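Local atomic coordinates of catalase (Bacillus pumilus, PDB entry 4QOL), a protein that breaks down hydrogen peroxide to water and oxygen at a buried heme and also shows peroxidase-like reactivity toward phenolic substrates. Residues 52-60 and 99-107; 311-319 and 337-348. All blocks are in the same frame, centred on the assembly; numbering follows the deposited sequence.

Interaction 1 of 2, residues 52-60 and 99-107. With HEM (protoporphyrin IX containing Fe), chain E.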
loop_
_atom_site.group_PDB
_atom_site.type_symbol
_atom_site.label_atom_id
_atom_site.label_comp_id
_atom_site.label_asym_id
_atom_site.label_seq_id
_atom_site.Cartn_x
_atom_site.Cartn_y
_atom_site.Cartn_z
ATOM N N PRO A 52 0.714 -0.601 -9.589
ATOM C CA PRO A 52 -0.415 -1.109 -10.429
ATOM C C PRO A 52 -0.500 -0.345 -11.723
ATOM O O PRO A 52 -0.249 0.831 -11.738
ATOM C CB PRO A 52 -1.668 -0.904 -9.567
ATOM C CG PRO A 52 -1.131 -0.750 -8.151
ATOM C CD PRO A 52 0.245 -0.119 -8.298
ATOM N N GLU A 53 -0.802 -1.039 -12.800
ATOM C CA GLU A 53 -1.101 -0.355 -14.049
ATOM C C GLU A 53 -2.455 0.333 -13.947
ATOM O O GLU A 53 -3.294 -0.006 -13.101
ATOM C CB GLU A 53 -1.044 -1.312 -15.276
ATOM C CG GLU A 53 -2.240 -2.194 -15.431
ATOM C CD GLU A 53 -2.137 -3.164 -16.595
ATOM O OE1 GLU A 53 -0.986 -3.493 -17.108
ATOM O OE2 GLU A 53 -3.227 -3.762 -16.969
ATOM N N ARG A 54 -2.685 1.258 -14.880
ATOM C CA ARG A 54 -4.007 1.873 -14.962
ATOM C C ARG A 54 -5.112 0.854 -15.210
ATOM O O ARG A 54 -4.927 -0.054 -15.960
ATOM C CB ARG A 54 -4.071 2.878 -16.136
ATOM C CG ARG A 54 -3.123 4.072 -15.963
ATOM C CD ARG A 54 -2.931 4.769 -17.315
ATOM N NE ARG A 54 -2.203 6.020 -17.114
ATOM C CZ ARG A 54 -0.884 6.118 -16.870
ATOM N NH1 ARG A 54 -0.141 5.054 -16.747
ATOM N NH2 ARG A 54 -0.301 7.365 -16.684
ATOM N N VAL A 55 -6.243 1.041 -14.540
ATOM C CA VAL A 55 -7.314 0.086 -14.657
ATOM C C VAL A 55 -7.814 -0.053 -16.125
ATOM O O VAL A 55 -8.311 -1.141 -16.530
ATOM C CB VAL A 55 -8.446 0.385 -13.667
ATOM C CG1 VAL A 55 -9.202 1.658 -13.952
ATOM C CG2 VAL A 55 -9.414 -0.808 -13.529
ATOM N N VAL A 56 -7.814 1.067 -16.837
ATOM C CA VAL A 56 -7.997 1.043 -18.326
ATOM C C VAL A 56 -6.974 1.979 -18.900
ATOM O O VAL A 56 -6.388 2.789 -18.138
ATOM C CB VAL A 56 -9.433 1.457 -18.776
ATOM C CG1 VAL A 56 -10.441 0.361 -18.474
ATOM C CG2 VAL A 56 -9.843 2.763 -18.132
ATOM N N HIS A 57 -6.729 1.902 -20.188
ATOM C CA HIS A 57 -5.671 2.695 -20.895
ATOM C C HIS A 57 -4.265 2.423 -20.365
ATOM O O HIS A 57 -3.402 3.299 -20.266
ATOM C CB HIS A 57 -5.954 4.156 -20.852
ATOM C CG HIS A 57 -7.244 4.561 -21.543
ATOM N ND1 HIS A 57 -7.242 5.247 -22.722
ATOM C CD2 HIS A 57 -8.529 4.471 -21.156
ATOM C CE1 HIS A 57 -8.494 5.543 -23.074
ATOM N NE2 HIS A 57 -9.300 5.093 -22.135
ATOM N N ALA A 58 -4.070 1.175 -19.975
ATOM C CA ALA A 58 -2.771 0.774 -19.362
ATOM C C ALA A 58 -1.576 0.901 -20.306
ATOM O O ALA A 58 -0.482 1.244 -19.888
ATOM C CB ALA A 58 -2.869 -0.654 -18.853
ATOM N N ARG A 59 -1.778 0.588 -21.575
ATOM C CA ARG A 59 -0.773 0.759 -22.616
ATOM C C ARG A 59 -0.822 2.126 -23.212
ATOM O O ARG A 59 -1.865 2.525 -23.712
ATOM C CB ARG A 59 -1.027 -0.257 -23.785
ATOM C CG ARG A 59 -0.277 0.058 -25.092
ATOM C CD ARG A 59 1.237 0.051 -25.040
ATOM N NE ARG A 59 1.751 -1.257 -25.349
ATOM C CZ ARG A 59 3.031 -1.562 -25.370
ATOM N NH1 ARG A 59 3.947 -0.659 -25.039
ATOM N NH2 ARG A 59 3.400 -2.812 -25.654
ATOM N N GLY A 60 0.303 2.871 -23.141
ATOM C CA GLY A 60 0.368 4.213 -23.728
ATOM C C GLY A 60 1.754 4.803 -23.776
ATOM O O GLY A 60 2.719 4.193 -23.348
ATOM N N ILE A 99 -8.230 -1.369 -23.460
ATOM C CA ILE A 99 -8.690 -2.539 -22.743
ATOM C C ILE A 99 -7.531 -3.410 -22.236
ATOM O O ILE A 99 -7.564 -3.864 -21.115
ATOM C CB ILE A 99 -9.672 -3.343 -23.583
ATOM C CG1 ILE A 99 -10.998 -2.561 -23.665
ATOM C CG2 ILE A 99 -9.899 -4.765 -23.044
ATOM C CD1 ILE A 99 -11.764 -2.327 -22.346
ATOM N N HIS A 100 -6.546 -3.652 -23.057
ATOM C CA HIS A 100 -5.595 -4.722 -22.699
ATOM C C HIS A 100 -4.466 -4.132 -21.832
ATOM O O HIS A 100 -4.345 -2.922 -21.703
ATOM C CB HIS A 100 -5.073 -5.481 -23.908
ATOM C CG HIS A 100 -6.100 -6.365 -24.543
ATOM N ND1 HIS A 100 -6.291 -7.682 -24.197
ATOM C CD2 HIS A 100 -7.083 -6.053 -25.420
ATOM C CE1 HIS A 100 -7.268 -8.183 -24.933
ATOM N NE2 HIS A 100 -7.779 -7.220 -25.667
ATOM N N PRO A 101 -3.670 -4.988 -21.135
ATOM C CA PRO A 101 -2.692 -4.496 -20.165
ATOM C C PRO A 101 -1.486 -3.791 -20.777
ATOM O O PRO A 101 -1.362 -3.677 -22.007
ATOM C CB PRO A 101 -2.237 -5.787 -19.418
ATOM C CG PRO A 101 -3.349 -6.740 -19.599
ATOM C CD PRO A 101 -3.890 -6.445 -20.955
ATOM N N LYS A 102 -0.568 -3.360 -19.916
ATOM C CA LYS A 102 0.774 -2.929 -20.329
ATOM C C LYS A 102 1.398 -4.045 -21.153
ATOM O O LYS A 102 1.196 -5.214 -20.897
ATOM C CB LYS A 102 1.641 -2.641 -19.091
ATOM C CG LYS A 102 1.346 -1.299 -18.411
ATOM C CD LYS A 102 2.258 -1.154 -17.199
ATOM C CE LYS A 102 3.713 -1.055 -17.590
ATOM N NZ LYS A 102 4.007 0.234 -18.294
ATOM N N GLY A 103 2.148 -3.694 -22.175
ATOM C CA GLY A 103 2.772 -4.719 -22.928
ATOM C C GLY A 103 1.887 -5.189 -24.071
ATOM O O GLY A 103 2.419 -5.835 -24.919
ATOM N N SER A 104 0.580 -4.848 -24.111
ATOM C CA SER A 104 -0.285 -5.393 -25.142
ATOM C C SER A 104 -0.019 -4.653 -26.458
ATOM O O SER A 104 0.543 -3.552 -26.482
ATOM C CB SER A 104 -1.786 -5.261 -24.754
ATOM O OG SER A 104 -2.214 -3.941 -24.513
ATOM N N PRO A 105 -0.364 -5.262 -27.593
ATOM C CA PRO A 105 -0.083 -4.624 -28.879
ATOM C C PRO A 105 -0.917 -3.359 -29.160
ATOM O O PRO A 105 -2.045 -3.196 -28.696
ATOM C CB PRO A 105 -0.449 -5.697 -29.897
ATOM C CG PRO A 105 -0.368 -6.960 -29.110
ATOM C CD PRO A 105 -0.859 -6.638 -27.768
ATOM N N GLU A 106 -0.341 -2.496 -29.980
ATOM C CA GLU A 106 -0.976 -1.213 -30.325
ATOM C C GLU A 106 -1.705 -1.296 -31.696
ATOM O O GLU A 106 -2.166 -0.299 -32.251
ATOM C CB GLU A 106 0.046 -0.089 -30.267
ATOM C CG GLU A 106 0.442 0.281 -28.824
ATOM C CD GLU A 106 1.580 1.287 -28.744
ATOM O OE1 GLU A 106 2.546 1.105 -29.563
ATOM O OE2 GLU A 106 1.572 2.158 -27.830
ATOM N N THR A 107 -1.877 -2.527 -32.145
ATOM C CA THR A 107 -2.623 -2.886 -33.361
ATOM C C THR A 107 -4.029 -3.427 -33.116
ATOM O O THR A 107 -4.669 -3.873 -34.066
ATOM C CB THR A 107 -1.835 -3.988 -34.088
ATOM O OG1 THR A 107 -1.376 -4.931 -33.160
ATOM C CG2 THR A 107 -0.610 -3.412 -34.791
HETATM C CHA HEM E . -8.034 6.425 -17.905
HETATM C CHB HEM E . -12.244 5.824 -15.570
HETATM C CHC HEM E . -14.634 7.374 -19.655
HETATM C CHD HEM E . -10.345 8.588 -21.556
HETATM C C1A HEM E . -8.976 6.096 -16.942
HETATM C C2A HEM E . -8.691 5.533 -15.657
HETATM C C3A HEM E . -9.874 5.369 -15.004
HETATM C C4A HEM E . -10.882 5.830 -15.871
HETATM C CMA HEM E . -10.195 4.907 -13.613
HETATM C CAA HEM E . -7.315 5.245 -15.149
HETATM C CBA HEM E . -6.671 6.620 -14.876
HETATM C CGA HEM E . -5.362 6.498 -14.191
HETATM O O1A HEM E . -4.631 7.509 -14.144
HETATM O O2A HEM E . -5.039 5.453 -13.581
HETATM C C1B HEM E . -13.227 6.187 -16.534
HETATM C C2B HEM E . -14.627 6.121 -16.247
HETATM C C3B HEM E . -15.306 6.526 -17.366
HETATM C C4B HEM E . -14.298 6.911 -18.365
HETATM C CMB HEM E . -15.210 5.681 -14.928
HETATM C CAB HEM E . -16.747 6.671 -17.582
HETATM C CBB HEM E . -17.566 6.672 -16.527
HETATM C C1C HEM E . -13.657 7.849 -20.530
HETATM C C2C HEM E . -13.928 8.665 -21.605
HETATM C C3C HEM E . -12.724 8.983 -22.152
HETATM C C4C HEM E . -11.691 8.427 -21.362
HETATM C CMC HEM E . -15.322 9.002 -22.091
HETATM C CAC HEM E . -12.516 9.897 -23.224
HETATM C CBC HEM E . -13.424 10.842 -23.403
HETATM C C1D HEM E . -9.392 8.067 -20.668
HETATM C C2D HEM E . -7.959 8.177 -20.944
HETATM C C3D HEM E . -7.296 7.558 -19.961
HETATM C C4D HEM E . -8.343 7.077 -19.066
HETATM C CMD HEM E . -7.413 8.860 -22.162
HETATM C CAD HEM E . -5.804 7.418 -19.790
HETATM C CBD HEM E . -5.315 8.750 -19.177
HETATM C CGD HEM E . -3.829 8.575 -19.059
HETATM O O1D HEM E . -3.162 8.791 -20.065
HETATM O O2D HEM E . -3.283 8.225 -17.978
HETATM N NA HEM E . -10.352 6.310 -17.062
HETATM N NB HEM E . -13.111 6.660 -17.789
HETATM N NC HEM E . -12.296 7.766 -20.337
HETATM N ND HEM E . -9.593 7.405 -19.534
HETATM FE FE HEM E . -11.285 7.048 -18.701
HETATM O O HOH W 1 -6.015 -1.266 -19.863
HETATM O O HOH W 2 -4.400 -0.306 -22.734
#

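Interaction 2 of 2, residues 311-319 and 337-348. With HEM (protoporphyrin IX containing Fe), chain E.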
loop_
_atom_site.group_PDB
_atom_site.type_symbol
_atom_site.label_atom_id
_atom_site.label_comp_id
_atom_site.label_asym_id
_atom_site.label_seq_id
_atom_site.Cartn_x
_atom_site.Cartn_y
_atom_site.Cartn_z
ATOM N N THR A 311 5.696 9.170 -17.770
ATOM C CA THR A 311 4.527 8.631 -18.481
ATOM C C THR A 311 3.701 7.672 -17.600
ATOM O O THR A 311 2.480 7.842 -17.477
ATOM C CB THR A 311 4.920 8.001 -19.815
ATOM O OG1 THR A 311 5.618 8.973 -20.605
ATOM C CG2 THR A 311 3.750 7.479 -20.567
ATOM N N GLU A 312 4.373 6.717 -16.959
ATOM C CA GLU A 312 3.632 5.739 -16.181
ATOM C C GLU A 312 2.956 6.420 -14.996
ATOM O O GLU A 312 1.812 6.106 -14.696
ATOM C CB GLU A 312 4.489 4.557 -15.786
ATOM C CG GLU A 312 3.673 3.487 -15.097
ATOM C CD GLU A 312 2.676 2.772 -16.021
ATOM O OE1 GLU A 312 1.716 2.209 -15.492
ATOM O OE2 GLU A 312 2.896 2.756 -17.258
ATOM N N GLN A 313 3.624 7.389 -14.364
ATOM C CA GLN A 313 3.070 8.020 -13.159
ATOM C C GLN A 313 2.171 9.284 -13.473
ATOM O O GLN A 313 1.676 9.842 -12.557
ATOM C CB GLN A 313 4.185 8.506 -12.227
ATOM C CG GLN A 313 4.871 7.396 -11.436
ATOM C CD GLN A 313 5.794 7.894 -10.367
ATOM O OE1 GLN A 313 5.740 7.413 -9.217
ATOM N NE2 GLN A 313 6.630 8.823 -10.711
ATOM N N ALA A 314 2.023 9.685 -14.732
ATOM C CA ALA A 314 1.123 10.727 -15.100
ATOM C C ALA A 314 -0.289 10.462 -14.684
ATOM O O ALA A 314 -0.859 9.370 -14.891
ATOM C CB ALA A 314 1.218 11.056 -16.565
ATOM N N ALA A 315 -0.918 11.468 -14.132
ATOM C CA ALA A 315 -2.255 11.408 -13.618
ATOM C C ALA A 315 -3.038 12.576 -14.268
ATOM O O ALA A 315 -2.730 13.739 -14.017
ATOM C CB ALA A 315 -2.265 11.591 -12.078
ATOM N N PHE A 316 -4.088 12.242 -15.020
ATOM C CA PHE A 316 -5.007 13.203 -15.590
ATOM C C PHE A 316 -6.356 13.016 -14.951
ATOM O O PHE A 316 -6.767 11.872 -14.699
ATOM C CB PHE A 316 -5.177 12.977 -17.088
ATOM C CG PHE A 316 -3.903 12.986 -17.889
ATOM C CD1 PHE A 316 -3.137 11.856 -18.003
ATOM C CD2 PHE A 316 -3.489 14.102 -18.560
ATOM C CE1 PHE A 316 -1.989 11.860 -18.782
ATOM C CE2 PHE A 316 -2.327 14.130 -19.313
ATOM C CZ PHE A 316 -1.586 12.971 -19.432
ATOM N N THR A 317 -7.137 14.097 -14.775
ATOM C CA THR A 317 -8.548 13.980 -14.387
ATOM C C THR A 317 -9.459 14.989 -15.068
ATOM O O THR A 317 -9.083 16.156 -15.193
ATOM C CB THR A 317 -8.746 14.039 -12.884
ATOM O OG1 THR A 317 -10.127 13.936 -12.594
ATOM C CG2 THR A 317 -8.175 15.282 -12.264
ATOM N N PRO A 318 -10.691 14.580 -15.504
ATOM C CA PRO A 318 -11.624 15.564 -16.127
ATOM C C PRO A 318 -12.044 16.634 -15.119
ATOM O O PRO A 318 -12.466 17.656 -15.553
ATOM C CB PRO A 318 -12.811 14.696 -16.625
ATOM C CG PRO A 318 -12.206 13.343 -16.800
ATOM C CD PRO A 318 -11.181 13.196 -15.695
ATOM N N SER A 319 -11.912 16.345 -13.828
ATOM C CA SER A 319 -12.179 17.321 -12.762
ATOM C C SER A 319 -11.059 18.261 -12.506
ATOM O O SER A 319 -11.227 19.170 -11.740
ATOM C CB SER A 319 -12.615 16.652 -11.456
ATOM O OG SER A 319 -11.764 15.556 -11.106
ATOM N N LEU A 337 -15.429 12.612 -12.847
ATOM C CA LEU A 337 -14.898 13.629 -11.972
ATOM C C LEU A 337 -14.370 13.006 -10.657
ATOM O O LEU A 337 -13.394 13.493 -10.100
ATOM C CB LEU A 337 -16.009 14.638 -11.591
ATOM C CG LEU A 337 -16.691 15.371 -12.754
ATOM C CD1 LEU A 337 -17.865 16.259 -12.273
ATOM C CD2 LEU A 337 -15.665 16.210 -13.512
ATOM N N PHE A 338 -15.064 12.006 -10.177
ATOM C CA PHE A 338 -14.673 11.219 -8.974
ATOM C C PHE A 338 -13.585 10.148 -9.271
ATOM O O PHE A 338 -12.615 10.049 -8.533
ATOM C CB PHE A 338 -15.894 10.558 -8.330
ATOM C CG PHE A 338 -15.521 9.518 -7.308
ATOM C CD1 PHE A 338 -14.945 9.933 -6.120
ATOM C CD2 PHE A 338 -15.601 8.175 -7.576
ATOM C CE1 PHE A 338 -14.490 9.006 -5.213
ATOM C CE2 PHE A 338 -15.213 7.231 -6.617
ATOM C CZ PHE A 338 -14.678 7.663 -5.440
ATOM N N SER A 339 -13.809 9.306 -10.309
ATOM C CA SER A 339 -13.076 8.072 -10.493
ATOM C C SER A 339 -11.598 8.312 -10.749
ATOM O O SER A 339 -10.768 7.537 -10.260
ATOM C CB SER A 339 -13.747 7.235 -11.609
ATOM O OG SER A 339 -12.882 6.187 -12.061
ATOM N N TYR A 340 -11.202 9.389 -11.433
ATOM C CA TYR A 340 -9.791 9.520 -11.756
ATOM C C TYR A 340 -8.915 9.805 -10.556
ATOM O O TYR A 340 -7.961 9.081 -10.300
ATOM C CB TYR A 340 -9.564 10.491 -12.925
ATOM C CG TYR A 340 -10.046 10.083 -14.246
ATOM C CD1 TYR A 340 -11.394 9.835 -14.501
ATOM C CD2 TYR A 340 -9.157 9.792 -15.272
ATOM C CE1 TYR A 340 -11.858 9.394 -15.709
ATOM C CE2 TYR A 340 -9.637 9.431 -16.554
ATOM C CZ TYR A 340 -10.991 9.275 -16.759
ATOM O OH TYR A 340 -11.476 8.883 -18.014
ATOM N N PRO A 341 -9.225 10.847 -9.737
ATOM C CA PRO A 341 -8.378 11.105 -8.560
ATOM C C PRO A 341 -8.507 9.994 -7.542
ATOM O O PRO A 341 -7.484 9.613 -6.945
ATOM C CB PRO A 341 -8.904 12.474 -7.994
ATOM C CG PRO A 341 -9.626 13.078 -9.157
ATOM C CD PRO A 341 -10.221 11.931 -9.925
ATOM N N ASP A 342 -9.660 9.346 -7.483
ATOM C CA ASP A 342 -9.827 8.116 -6.689
ATOM C C ASP A 342 -8.853 7.030 -7.032
ATOM O O ASP A 342 -8.137 6.516 -6.195
ATOM C CB ASP A 342 -11.275 7.632 -6.764
ATOM C CG ASP A 342 -11.510 6.516 -5.845
ATOM O OD1 ASP A 342 -11.272 6.680 -4.591
ATOM O OD2 ASP A 342 -11.885 5.371 -6.275
ATOM N N THR A 343 -8.810 6.652 -8.316
ATOM C CA THR A 343 -7.949 5.544 -8.724
ATOM C C THR A 343 -6.474 5.974 -8.544
ATOM O O THR A 343 -5.621 5.137 -8.240
ATOM C CB THR A 343 -8.295 5.083 -10.169
ATOM O OG1 THR A 343 -7.721 3.786 -10.384
ATOM C CG2 THR A 343 -7.681 5.961 -11.235
ATOM N N GLN A 344 -6.194 7.251 -8.802
ATOM C CA GLN A 344 -4.834 7.768 -8.727
ATOM C C GLN A 344 -4.233 7.779 -7.311
ATOM O O GLN A 344 -3.066 7.410 -7.113
ATOM C CB GLN A 344 -4.730 9.149 -9.352
ATOM C CG GLN A 344 -4.853 9.042 -10.888
ATOM C CD GLN A 344 -5.493 10.196 -11.561
ATOM O OE1 GLN A 344 -5.682 11.289 -10.941
ATOM N NE2 GLN A 344 -5.790 10.034 -12.822
ATOM N N ARG A 345 -5.079 8.034 -6.333
ATOM C CA ARG A 345 -4.661 7.861 -4.945
ATOM C C ARG A 345 -4.168 6.445 -4.637
ATOM O O ARG A 345 -3.207 6.293 -3.919
ATOM C CB ARG A 345 -5.730 8.412 -3.961
ATOM C CG ARG A 345 -5.989 9.892 -4.098
ATOM C CD ARG A 345 -7.317 10.336 -3.476
ATOM N NE ARG A 345 -7.614 11.692 -3.883
ATOM C CZ ARG A 345 -8.747 12.136 -4.408
ATOM N NH1 ARG A 345 -9.825 11.368 -4.486
ATOM N NH2 ARG A 345 -8.826 13.423 -4.790
ATOM N N HIS A 346 -4.880 5.454 -5.127
ATOM C CA HIS A 346 -4.514 4.025 -5.049
ATOM C C HIS A 346 -3.288 3.698 -5.904
ATOM O O HIS A 346 -2.350 2.955 -5.427
ATOM C CB HIS A 346 -5.703 3.159 -5.463
ATOM C CG HIS A 346 -5.356 1.748 -5.898
ATOM N ND1 HIS A 346 -4.991 0.754 -5.017
ATOM C CD2 HIS A 346 -5.312 1.187 -7.118
ATOM C CE1 HIS A 346 -4.769 -0.366 -5.673
ATOM N NE2 HIS A 346 -4.952 -0.138 -6.951
ATOM N N ARG A 347 -3.309 4.091 -7.185
ATOM C CA ARG A 347 -2.309 3.633 -8.115
ATOM C C ARG A 347 -0.933 4.261 -7.757
ATOM O O ARG A 347 0.120 3.639 -7.918
ATOM C CB ARG A 347 -2.691 4.022 -9.525
ATOM C CG ARG A 347 -1.724 3.637 -10.613
ATOM C CD ARG A 347 -2.329 3.754 -12.014
ATOM N NE ARG A 347 -2.643 5.128 -12.474
ATOM C CZ ARG A 347 -1.739 5.986 -12.977
ATOM N NH1 ARG A 347 -0.443 5.609 -13.063
ATOM N NH2 ARG A 347 -2.138 7.172 -13.446
ATOM N N LEU A 348 -0.973 5.515 -7.322
ATOM C CA LEU A 348 0.231 6.413 -7.250
ATOM C C LEU A 348 0.599 6.924 -5.847
ATOM O O LEU A 348 1.736 7.306 -5.644
ATOM C CB LEU A 348 0.083 7.630 -8.150
ATOM C CG LEU A 348 -0.044 7.315 -9.636
ATOM C CD1 LEU A 348 -0.527 8.588 -10.323
ATOM C CD2 LEU A 348 1.275 6.806 -10.192
HETATM C CHA HEM E . -8.034 6.425 -17.905
HETATM C CHB HEM E . -12.244 5.824 -15.570
HETATM C CHC HEM E . -14.634 7.374 -19.655
HETATM C CHD HEM E . -10.345 8.588 -21.556
HETATM C C1A HEM E . -8.976 6.096 -16.942
HETATM C C2A HEM E . -8.691 5.533 -15.657
HETATM C C3A HEM E . -9.874 5.369 -15.004
HETATM C C4A HEM E . -10.882 5.830 -15.871
HETATM C CMA HEM E . -10.195 4.907 -13.613
HETATM C CAA HEM E . -7.315 5.245 -15.149
HETATM C CBA HEM E . -6.671 6.620 -14.876
HETATM C CGA HEM E . -5.362 6.498 -14.191
HETATM O O1A HEM E . -4.631 7.509 -14.144
HETATM O O2A HEM E . -5.039 5.453 -13.581
HETATM C C1B HEM E . -13.227 6.187 -16.534
HETATM C C2B HEM E . -14.627 6.121 -16.247
HETATM C C3B HEM E . -15.306 6.526 -17.366
HETATM C C4B HEM E . -14.298 6.911 -18.365
HETATM C CMB HEM E . -15.210 5.681 -14.928
HETATM C CAB HEM E . -16.747 6.671 -17.582
HETATM C CBB HEM E . -17.566 6.672 -16.527
HETATM C C1C HEM E . -13.657 7.849 -20.530
HETATM C C2C HEM E . -13.928 8.665 -21.605
HETATM C C3C HEM E . -12.724 8.983 -22.152
HETATM C C4C HEM E . -11.691 8.427 -21.362
HETATM C CMC HEM E . -15.322 9.002 -22.091
HETATM C CAC HEM E . -12.516 9.897 -23.224
HETATM C CBC HEM E . -13.424 10.842 -23.403
HETATM C C1D HEM E . -9.392 8.067 -20.668
HETATM C C2D HEM E . -7.959 8.177 -20.944
HETATM C C3D HEM E . -7.296 7.558 -19.961
HETATM C C4D HEM E . -8.343 7.077 -19.066
HETATM C CMD HEM E . -7.413 8.860 -22.162
HETATM C CAD HEM E . -5.804 7.418 -19.790
HETATM C CBD HEM E . -5.315 8.750 -19.177
HETATM C CGD HEM E . -3.829 8.575 -19.059
HETATM O O1D HEM E . -3.162 8.791 -20.065
HETATM O O2D HEM E . -3.283 8.225 -17.978
HETATM N NA HEM E . -10.352 6.310 -17.062
HETATM N NB HEM E . -13.111 6.660 -17.789
HETATM N NC HEM E . -12.296 7.766 -20.337
HETATM N ND HEM E . -9.593 7.405 -19.534
HETATM FE FE HEM E . -11.285 7.048 -18.701
HETATM O O HOH W 3 0.671 3.111 -13.014
HETATM O O HOH W 4 3.701 6.393 -7.472
#

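Interaction 1 of 2, residues 52-60 and 99-107
Arg59 reaches from the loop whose residues 54-57 line the heme to the type II beta turn Pro101-Ser104, a pairing of two loops beside the antiparallel sheet of the catalase fold. Its chain leaves with CG anti to the backbone N (chi1 165°) and then bends twice, which brings NE and NH2 side-on to one acceptor, Ser104 O. NE lies 2.8 Å from Ser104 O, in the carbonyl plane, while NH2 meets the same oxygen from above that plane. Gly103 N stands over the rim of one guanidinium face. Glu106 crosses the aliphatic part at about a right angle; its OE2, hydrogen-bonded to Tyr191, offers Arg59 NE only a nearby charge at 4.2 Å.

At the other end of the turn, Glu53 OE1 accepts a nearly straight bond (170°) from Lys102 N, 2.8 Å away, and OE2 rests against CA and CB of Pro101. Two waters bridge the backbones at His100 O: one accepts from Arg59 N and donates to His100 O, 2.8 Å away; the other accepts from Ala58 N and lies 3.0 Å from His100 O.

Behind these bonds, residues 54-57 face the heme. The His57 ring lies flat over a pyrrole, and Ser96 bonds its ND1, consistent with the distal histidine of catalases. Val56 CG2 sits beside it on the porphyrin, and Arg54 NE reaches heme propionate oxygen O2D at 2.6 Å.

Interaction 2 of 2, residues 311-319 and 337-348
The proximal side of the heme is built here: helix 331-348, which supplies the iron's tyrosine ligand, packs along the extended chain that follows helix 307-312. Tyr340 OH binds the iron at 2.0 Å, and Arg336, one turn earlier, hydrogen-bonds the same oxygen. The phenol ring is sandwiched, with heme C4A against one face and Pro318 CD over the centre of the other, a CH-pi contact of 3.6 Å to the ring centroid.

Further along the helix, Gln344 NE2 bridges protein and cofactor. It lies 2.8 Å from Phe316 O, which it approaches from above the carbonyl plane, and also donates to propionate oxygen O1A. The Arg347 side chain points its CG away from the backbone N (chi1 179°), and a turn at chi3 sets the guanidinium between the propionate and the facing chain. NE donates to O2A and NH2 to O1A, while NH2 also reaches Ala314 O at 2.9 Å and NH1 reaches Glu312 O at 2.8 Å. With a leucine in its place, the propionate of O1A and O2A would probably lose its paired charge, and the carbonyls of Glu312 and Ala314 one donor each. At the opposite end Ser319 OG donates to Leu337 O, on a lone pair, and accepts from Thr317 OG1 at 2.7 Å.

Arg347 thus joins one heme propionate to two backbone carbonyls of 311-319, and Gln344 joins the same propionate to a third, so that the helix, the facing chain and the cofactor share one hydrogen-bond network, consistent with a firmly fixed heme.

From the N terminus, residues 52-60 come first, leading into strand 60-69. Interaction 1 closes when the chain returns from strand 88-96 into 99-107. Interaction 2 opens much later, at the end of helix 307-312, and closes over a short excursion when helix 331-348 comes back alongside, so the two loops follow in series and neither nest nor cross. In space they meet: Lys102 NZ forms a salt bridge with Glu312 OE2, and Arg54 NH2 lies 2.9 Å from Thr311 O, probably hydrogen-bonded. Interaction 1 brings the loop of His57 and interaction 2 the helix of Tyr340 to one heme, held between them, and both also touch the second subunit.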